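Local structure of dihydroorotase (Agrobacterium tumefaciens, 2OGJ) at residues Leu354-Leu359 with Leu371-Glu376. The protein is a zinc-dependent amidohydrolase-superfamily esterase that probably deacetylates acetyl-(R)-mandelate and, less efficiently, acetyl glycolate. Residues are numbered along the deposited sequence; the frame is centred on the assembly and turned at random.
Sequences LVDADL and LKRLFE
Leu-354 reaches across to two partners at once, its forked end set between the guanidinium of Arg-373 and the ring of Phe-375. Methyl CD2 lies over the centre of the Phe-375 ring, 4.1 Å from the centroid and 11° off the normal, which makes it a CH-pi contact over the face. The other branch, CD1, meets the guanidinium obliquely, 3.4 Å from Arg-373 NE. The side chain swings its branch point over the partner strand (CG anti to the backbone N, chi1 -162°), and the turn about CB-CG then parts the two methyls.

On the face shared by Val-355, Leu-374 and Leu-359, the main bump is Leu-374 CD1. It enters the hollow between the methyl of Ala-357 (CB to Leu-374 CD1, 3.5 Å) and Leu-359 (CD2 to Leu-374 CD1, 4.0 Å), whose side chain crosses that of Leu-374 at about a right angle.

The backbones pair antiparallel. Val-355 and Leu-374 exchange two hydrogen bonds; the one from Leu-374 N to Val-355 O spans 2.8 Å. A beta bulge then shifts the register by one residue between Asp-356 and Leu-359, where the partner chain turns a corner at Lys-372 and Arg-373. Ala-357 N still bonds Lys-372 O, from 60° out of the carbonyl plane, and beyond the bulge Leu-359 N bonds Leu-371 O (3.1 Å). At this bend Lys-372, kinked at chi2, runs alongside Asp-358 in a salt bridge: NZ comes from the anti side, tilted out of the carboxylate plane, to OD1 (3.0 Å), the oxygen that also pairs with Arg-370.

The contact belongs to the beta hairpin of strands 348-362 and 368-382, away from the zinc site. In a mixed sheet, these also pair antiparallel with strands 68-75 and 385-388, respectively. Helix 304-313 packs against Leu-371, Leu-374 and Phe-375, while helix 318-323 adds Phe-318 against Leu-354 and Val-321 against Phe-375.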
# COMPACT_ATOMS: atom_id res chain seq x y z
N LEU A 354 17.91 46.64 -21.82
CA LEU A 354 17.74 46.67 -20.38
C LEU A 354 17.26 48.09 -20.12
O LEU A 354 18.07 49.00 -19.94
CB LEU A 354 19.09 46.42 -19.69
CG LEU A 354 19.10 46.00 -18.22
CD1 LEU A 354 19.57 47.13 -17.35
CD2 LEU A 354 17.71 45.52 -17.82
N VAL A 355 15.94 48.27 -20.10
CA VAL A 355 15.32 49.59 -19.92
C VAL A 355 14.77 49.94 -18.54
O VAL A 355 14.49 49.07 -17.70
CB VAL A 355 14.17 49.76 -20.92
CG1 VAL A 355 14.64 49.36 -22.30
CG2 VAL A 355 12.99 48.92 -20.51
N ASP A 356 14.61 51.24 -18.30
CA ASP A 356 14.07 51.71 -17.03
C ASP A 356 12.57 51.49 -17.02
O ASP A 356 11.89 51.69 -18.03
CB ASP A 356 14.35 53.20 -16.83
CG ASP A 356 15.81 53.47 -16.55
OD1 ASP A 356 16.43 52.72 -15.75
OD2 ASP A 356 16.34 54.45 -17.11
N ALA A 357 12.06 51.07 -15.87
CA ALA A 357 10.63 50.83 -15.75
C ALA A 357 10.18 50.92 -14.31
O ALA A 357 10.98 51.20 -13.40
CB ALA A 357 10.28 49.48 -16.31
N ASP A 358 8.89 50.70 -14.11
CA ASP A 358 8.29 50.71 -12.79
C ASP A 358 7.19 49.65 -12.89
O ASP A 358 6.01 49.97 -13.01
CB ASP A 358 7.69 52.08 -12.48
CG ASP A 358 7.05 52.14 -11.11
OD1 ASP A 358 7.74 51.80 -10.12
OD2 ASP A 358 5.86 52.54 -11.02
N LEU A 359 7.61 48.39 -12.88
CA LEU A 359 6.69 47.28 -13.01
C LEU A 359 6.66 46.44 -11.76
O LEU A 359 7.69 46.19 -11.14
CB LEU A 359 7.09 46.39 -14.18
CG LEU A 359 6.14 45.23 -14.47
CD1 LEU A 359 4.80 45.78 -14.91
CD2 LEU A 359 6.72 44.32 -15.54
N LEU A 371 10.05 46.13 -10.15
CA LEU A 371 11.31 46.18 -10.88
C LEU A 371 11.54 47.54 -11.56
O LEU A 371 10.67 48.06 -12.26
CB LEU A 371 11.34 45.04 -11.92
CG LEU A 371 10.75 43.71 -11.43
CD1 LEU A 371 10.57 42.76 -12.59
CD2 LEU A 371 11.65 43.11 -10.38
N LYS A 372 12.73 48.09 -11.34
CA LYS A 372 13.11 49.39 -11.90
C LYS A 372 13.86 49.27 -13.23
O LYS A 372 14.06 50.26 -13.93
CB LYS A 372 13.98 50.14 -10.88
CG LYS A 372 13.31 50.41 -9.53
CD LYS A 372 12.04 51.23 -9.72
CE LYS A 372 11.50 51.72 -8.39
NZ LYS A 372 10.22 52.47 -8.58
N ARG A 373 14.28 48.05 -13.56
CA ARG A 373 14.98 47.78 -14.81
C ARG A 373 14.45 46.48 -15.38
O ARG A 373 14.23 45.52 -14.64
CB ARG A 373 16.48 47.70 -14.57
CG ARG A 373 17.08 49.02 -14.16
CD ARG A 373 18.37 48.84 -13.40
NE ARG A 373 19.52 48.60 -14.27
CZ ARG A 373 20.70 48.16 -13.83
NH1 ARG A 373 20.87 47.89 -12.54
NH2 ARG A 373 21.70 47.99 -14.68
N LEU A 374 14.24 46.44 -16.68
CA LEU A 374 13.70 45.25 -17.31
C LEU A 374 14.41 44.69 -18.52
O LEU A 374 14.66 45.39 -19.50
CB LEU A 374 12.25 45.51 -17.70
CG LEU A 374 11.28 45.70 -16.55
CD1 LEU A 374 9.94 46.12 -17.11
CD2 LEU A 374 11.18 44.42 -15.73
N PHE A 375 14.74 43.41 -18.44
CA PHE A 375 15.35 42.77 -19.58
C PHE A 375 14.17 42.69 -20.54
O PHE A 375 13.07 42.27 -20.16
CB PHE A 375 15.87 41.38 -19.25
CG PHE A 375 17.14 41.39 -18.46
CD1 PHE A 375 17.11 41.54 -17.07
CD2 PHE A 375 18.37 41.29 -19.11
CE1 PHE A 375 18.30 41.58 -16.34
CE2 PHE A 375 19.56 41.33 -18.39
CZ PHE A 375 19.52 41.48 -17.00
N GLU A 376 14.40 43.14 -21.77
CA GLU A 376 13.35 43.13 -22.77
C GLU A 376 13.88 42.59 -24.10
O GLU A 376 14.57 43.29 -24.84
CB GLU A 376 12.78 44.53 -22.94
CG GLU A 376 11.31 44.53 -23.29
CD GLU A 376 10.43 45.11 -22.19
OE1 GLU A 376 10.89 45.17 -21.02
OE2 GLU A 376 9.27 45.51 -22.48